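Antiterminator Q protein (PDB 6JNY) probably acts as a phage transcription antitermination factor that works on RNA polymerase and lets it read through terminators. Local coordinates at residues R106-L111 / R127-E132; N17-L22 / M64-V69. All coordinates share one frame; numbering follows the deposited sequence.

Contact 1 (R106-L111 / R127-E132)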
# COMPACT_ATOMS: atom_id res chain seq x y z
N ARG A 106 -7.19 9.42 -16.07
CA ARG A 106 -7.40 9.33 -17.51
C ARG A 106 -8.88 9.24 -17.83
O ARG A 106 -9.69 8.85 -16.99
CB ARG A 106 -6.68 8.09 -18.06
CG ARG A 106 -5.17 8.18 -17.99
CD ARG A 106 -4.69 9.42 -18.74
NE ARG A 106 -3.72 9.11 -19.78
CZ ARG A 106 -2.66 9.87 -20.06
NH1 ARG A 106 -2.44 10.99 -19.37
NH2 ARG A 106 -1.82 9.51 -21.02
N PRO A 107 -9.28 9.62 -19.05
CA PRO A 107 -10.67 9.40 -19.47
C PRO A 107 -10.98 7.91 -19.45
O PRO A 107 -10.15 7.09 -19.83
CB PRO A 107 -10.71 9.95 -20.90
CG PRO A 107 -9.47 10.77 -21.06
CD PRO A 107 -8.46 10.21 -20.13
N ARG A 108 -12.19 7.57 -19.01
CA ARG A 108 -12.61 6.18 -18.92
C ARG A 108 -13.89 5.98 -19.71
O ARG A 108 -14.68 6.92 -19.89
CB ARG A 108 -12.97 5.80 -17.49
CG ARG A 108 -11.90 5.97 -16.48
CD ARG A 108 -12.46 5.58 -15.13
NE ARG A 108 -11.43 5.61 -14.11
CZ ARG A 108 -11.63 5.22 -12.86
NH1 ARG A 108 -12.82 4.78 -12.48
NH2 ARG A 108 -10.63 5.28 -12.00
N LYS A 109 -14.10 4.75 -20.15
CA LYS A 109 -15.38 4.33 -20.70
C LYS A 109 -16.31 4.04 -19.53
O LYS A 109 -16.09 3.08 -18.78
CB LYS A 109 -15.20 3.10 -21.58
CG LYS A 109 -16.36 2.84 -22.50
CD LYS A 109 -16.13 1.61 -23.36
CE LYS A 109 -14.95 1.77 -24.30
NZ LYS A 109 -14.86 0.56 -25.18
N MET A 110 -17.33 4.87 -19.34
CA MET A 110 -18.27 4.71 -18.23
C MET A 110 -19.61 4.23 -18.75
O MET A 110 -20.17 4.81 -19.69
CB MET A 110 -18.41 6.02 -17.45
CG MET A 110 -17.28 6.24 -16.45
SD MET A 110 -17.45 7.78 -15.55
CE MET A 110 -19.14 7.66 -14.98
N LEU A 111 -20.12 3.16 -18.14
CA LEU A 111 -21.38 2.55 -18.57
C LEU A 111 -22.50 3.22 -17.78
O LEU A 111 -22.86 2.79 -16.69
CB LEU A 111 -21.35 1.05 -18.34
CG LEU A 111 -20.21 0.20 -18.92
CD1 LEU A 111 -19.82 0.64 -20.33
CD2 LEU A 111 -18.98 0.21 -18.00
N ARG A 127 -12.07 8.55 -4.55
CA ARG A 127 -11.94 8.26 -3.13
C ARG A 127 -12.31 6.81 -2.82
O ARG A 127 -11.62 6.14 -2.04
CB ARG A 127 -12.84 9.19 -2.32
CG ARG A 127 -12.31 10.58 -2.21
CD ARG A 127 -13.36 11.50 -1.65
NE ARG A 127 -12.81 12.83 -1.44
CZ ARG A 127 -13.53 13.91 -1.16
NH1 ARG A 127 -14.85 13.82 -1.05
NH2 ARG A 127 -12.92 15.07 -0.99
N ARG A 128 -13.40 6.32 -3.42
CA ARG A 128 -13.79 4.93 -3.20
C ARG A 128 -12.73 3.97 -3.72
O ARG A 128 -12.39 2.98 -3.05
CB ARG A 128 -15.14 4.65 -3.87
CG ARG A 128 -15.61 3.22 -3.67
CD ARG A 128 -16.94 2.93 -4.34
NE ARG A 128 -17.01 3.39 -5.73
CZ ARG A 128 -16.49 2.73 -6.76
NH1 ARG A 128 -15.85 1.58 -6.58
NH2 ARG A 128 -16.61 3.23 -7.99
N GLU A 129 -12.17 4.26 -4.90
CA GLU A 129 -11.15 3.37 -5.47
C GLU A 129 -9.89 3.35 -4.62
O GLU A 129 -9.28 2.29 -4.45
CB GLU A 129 -10.85 3.76 -6.91
CG GLU A 129 -11.99 3.35 -7.84
CD GLU A 129 -11.82 3.83 -9.27
OE1 GLU A 129 -10.79 4.46 -9.57
OE2 GLU A 129 -12.73 3.56 -10.09
N VAL A 130 -9.47 4.49 -4.07
CA VAL A 130 -8.28 4.48 -3.21
C VAL A 130 -8.52 3.62 -1.98
O VAL A 130 -7.67 2.81 -1.58
CB VAL A 130 -7.85 5.91 -2.85
CG1 VAL A 130 -6.86 5.88 -1.68
CG2 VAL A 130 -7.24 6.58 -4.07
N ASP A 131 -9.69 3.78 -1.35
CA ASP A 131 -10.04 2.96 -0.20
C ASP A 131 -10.04 1.48 -0.56
O ASP A 131 -9.53 0.64 0.19
CB ASP A 131 -11.41 3.39 0.31
CG ASP A 131 -11.32 4.51 1.33
OD1 ASP A 131 -10.55 5.47 1.10
OD2 ASP A 131 -12.02 4.43 2.37
N GLU A 132 -10.59 1.14 -1.73
CA GLU A 132 -10.66 -0.26 -2.15
C GLU A 132 -9.28 -0.81 -2.44
O GLU A 132 -8.98 -1.98 -2.12
CB GLU A 132 -11.55 -0.40 -3.38
CG GLU A 132 -13.03 -0.32 -3.10
CD GLU A 132 -13.85 -0.16 -4.36
OE1 GLU A 132 -13.27 -0.23 -5.47
OE2 GLU A 132 -15.09 0.01 -4.25

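Contact 2 (N17-L22 / M64-V69)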
# COMPACT_ATOMS: atom_id res chain seq x y z
N ASN A 17 -2.38 -3.22 10.09
CA ASN A 17 -2.22 -1.77 9.97
C ASN A 17 -1.15 -1.27 10.93
O ASN A 17 -0.35 -0.39 10.57
CB ASN A 17 -3.55 -1.08 10.24
CG ASN A 17 -3.43 0.42 10.17
OD1 ASN A 17 -3.35 1.00 9.08
ND2 ASN A 17 -3.39 1.06 11.33
N GLY A 18 -1.12 -1.81 12.14
CA GLY A 18 -0.10 -1.40 13.09
C GLY A 18 1.30 -1.70 12.58
O GLY A 18 2.19 -0.84 12.63
N TRP A 19 1.51 -2.91 12.07
CA TRP A 19 2.82 -3.27 11.52
C TRP A 19 3.18 -2.40 10.33
O TRP A 19 4.33 -1.98 10.19
CB TRP A 19 2.84 -4.75 11.12
CG TRP A 19 3.20 -5.66 12.24
CD1 TRP A 19 2.43 -6.66 12.77
CD2 TRP A 19 4.43 -5.67 12.98
NE1 TRP A 19 3.10 -7.28 13.80
CE2 TRP A 19 4.33 -6.69 13.94
CE3 TRP A 19 5.60 -4.91 12.93
CZ2 TRP A 19 5.36 -6.98 14.84
CZ3 TRP A 19 6.63 -5.21 13.82
CH2 TRP A 19 6.50 -6.23 14.75
N LEU A 20 2.20 -2.12 9.46
CA LEU A 20 2.50 -1.31 8.28
C LEU A 20 2.79 0.14 8.64
O LEU A 20 3.58 0.80 7.95
CB LEU A 20 1.40 -1.43 7.23
CG LEU A 20 1.28 -2.83 6.61
CD1 LEU A 20 0.12 -2.85 5.64
CD2 LEU A 20 2.59 -3.23 5.91
N GLU A 21 2.20 0.66 9.72
CA GLU A 21 2.58 1.99 10.20
C GLU A 21 4.02 2.01 10.69
O GLU A 21 4.78 2.96 10.40
CB GLU A 21 1.61 2.44 11.31
CG GLU A 21 0.24 2.91 10.80
CD GLU A 21 -0.76 3.19 11.91
OE1 GLU A 21 -0.42 2.99 13.09
OE2 GLU A 21 -1.90 3.60 11.60
N LEU A 22 4.43 0.99 11.46
CA LEU A 22 5.81 0.93 11.94
C LEU A 22 6.77 0.76 10.78
O LEU A 22 7.83 1.42 10.73
CB LEU A 22 5.97 -0.23 12.92
CG LEU A 22 5.31 -0.06 14.29
CD1 LEU A 22 5.33 -1.37 15.04
CD2 LEU A 22 6.01 1.05 15.09
N MET A 64 13.18 -5.18 7.47
CA MET A 64 13.58 -5.95 6.30
C MET A 64 12.58 -7.07 6.01
O MET A 64 12.24 -7.31 4.85
CB MET A 64 14.99 -6.50 6.48
CG MET A 64 16.05 -5.44 6.27
SD MET A 64 17.75 -6.02 6.43
CE MET A 64 17.85 -6.37 8.19
N LEU A 65 12.12 -7.77 7.05
CA LEU A 65 11.17 -8.85 6.84
C LEU A 65 9.88 -8.33 6.22
O LEU A 65 9.37 -8.90 5.25
CB LEU A 65 10.87 -9.55 8.17
CG LEU A 65 9.89 -10.74 8.18
CD1 LEU A 65 10.25 -11.70 9.28
CD2 LEU A 65 8.44 -10.30 8.35
N ILE A 66 9.35 -7.23 6.76
CA ILE A 66 8.12 -6.68 6.21
C ILE A 66 8.32 -6.19 4.79
O ILE A 66 7.44 -6.35 3.94
CB ILE A 66 7.54 -5.59 7.13
CG1 ILE A 66 7.19 -6.18 8.49
CG2 ILE A 66 6.30 -4.93 6.48
CD1 ILE A 66 7.01 -5.11 9.58
N SER A 67 9.46 -5.56 4.52
CA SER A 67 9.72 -5.04 3.18
C SER A 67 9.77 -6.17 2.16
O SER A 67 9.26 -6.02 1.04
CB SER A 67 11.06 -4.30 3.16
OG SER A 67 11.05 -3.16 4.01
N GLN A 68 10.41 -7.28 2.51
CA GLN A 68 10.46 -8.44 1.62
C GLN A 68 9.07 -8.99 1.39
O GLN A 68 8.72 -9.37 0.26
CB GLN A 68 11.36 -9.52 2.23
CG GLN A 68 12.83 -9.15 2.30
CD GLN A 68 13.71 -10.34 2.62
OE1 GLN A 68 14.92 -10.32 2.38
NE2 GLN A 68 13.10 -11.40 3.16
N VAL A 69 8.24 -9.04 2.43
CA VAL A 69 6.86 -9.48 2.27
C VAL A 69 6.11 -8.54 1.33
O VAL A 69 5.46 -8.98 0.38
CB VAL A 69 6.17 -9.60 3.64
CG1 VAL A 69 4.68 -9.71 3.49
CG2 VAL A 69 6.74 -10.78 4.40

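Contact 1 (R106-L111 / R127-E132)
A two-stranded antiparallel hairpin, strands 108-112 and 115-119, is tied here to the long helix 123-155 by one bidentate salt bridge. R108 on the hairpin meets E129 on the helix, and this pair makes the whole contact between the segments. The backbones stay well apart, with R108 CA 13.8 Å from E129 CA. Two long side chains span that gap, coming from opposite directions. R108 holds CG anti to its carbonyl carbon (chi1 -58°) and then runs extended from CG to NE, which carries the guanidinium across to the helix. E129 is likewise extended beyond CG.

The grip is end-on. R108 NH2 gives a nearly straight bond to E129 OE1 at 2.6 Å. R108 NH1 bonds to E129 OE2 at 2.7 Å and is a little more bent, with an N-H...O angle of 158°. Each oxygen uses its syn lone pair. The guanidinium and carboxylate planes lie 12° apart, so the carboxylate lies at the guanidinium edge, almost coplanar with it.

E129 OE1 is also hydrogen-bonded to Y101 OH on helix 94-103, which brings a third element to the carboxylate. Next to E129 in the helix, R128 reaches one turn on, where its NH1 makes a salt bridge to E132 OE2, 2.9 Å away. The guanidinium of R128 lies near that of R108, with R108 NH1 6.1 Å from R128 NH2. E132 and E129 probably offset these two like charges.

Little surface is buried, 88 Å² in all, so the link is polar rather than a packed interface. Two paired bonds restrict rotation of both flat groups, and the neighbouring arginines would be expected to keep E129 ionised.

Contact 2 (N17-L22 / M64-V69)
I66 of helix 60-74 points its side chain at helix 10-28 and meets W19 and L20 with different branches. Its CD1 methyl approaches the six-membered part of the W19 indole, with I66 CD1 3.6 Å from W19 CE3. The two side chains cross at about a right angle. The methyl comes to the ring obliquely. The other branch serves L20: I66 CG2 lies 4.1 Å from L20 CD2, a looser methyl-to-methyl touch.

The torsions of I66 explain this division. CG1 is anti to the carbonyl carbon (chi1 -62°), while CG2 is anti to the backbone N. This turn of chi1 directs the CG1-CD1 branch to the indole and leaves CG2 facing L20. W19 sends its side chain toward helix 60-74. L20 starts off to one side, and its CD2 methyl then turns back to I66. Between these two segments the backbones come closest at L20 and I66, whose CA atoms are 8.0 Å apart. The side-chain contacts between the segments are apolar, and together they bury 127 Å².

Several helices close round this packing. The W19 ring makes an edge-to-face contact with W15 and also meets F149 of helix 123-155. L20 touches Y88 of helix 78-90, and I66 also touches W23 one turn further along helix 10-28. W23 NE1 is hydrogen-bonded to S67 OG, a polar tie between the same two helices. On helix 60-74, L65 and V69 pack on L145, A148 and V144, so helix 123-155 flanks the pair.

Overall arrangement
Contact 1 and contact 2 lie on opposite sides of the centre of the chain. Their centres are 28 Å apart, and their nearest atoms about 11 Å, so they do not touch. They follow in series along the sequence, contact 2 closing before contact 1 opens. Contact 2 is buried, about 10 Å from the chain centre; contact 1 is a surface contact, about 17 Å out. Helix 123-155 relates them: segment 127-132 lies near its start, and residues 144-149 further along flank contact 2. One long helix thus runs from the apolar packing of helices 10-28 and 60-74 to the salt-bridged hairpin.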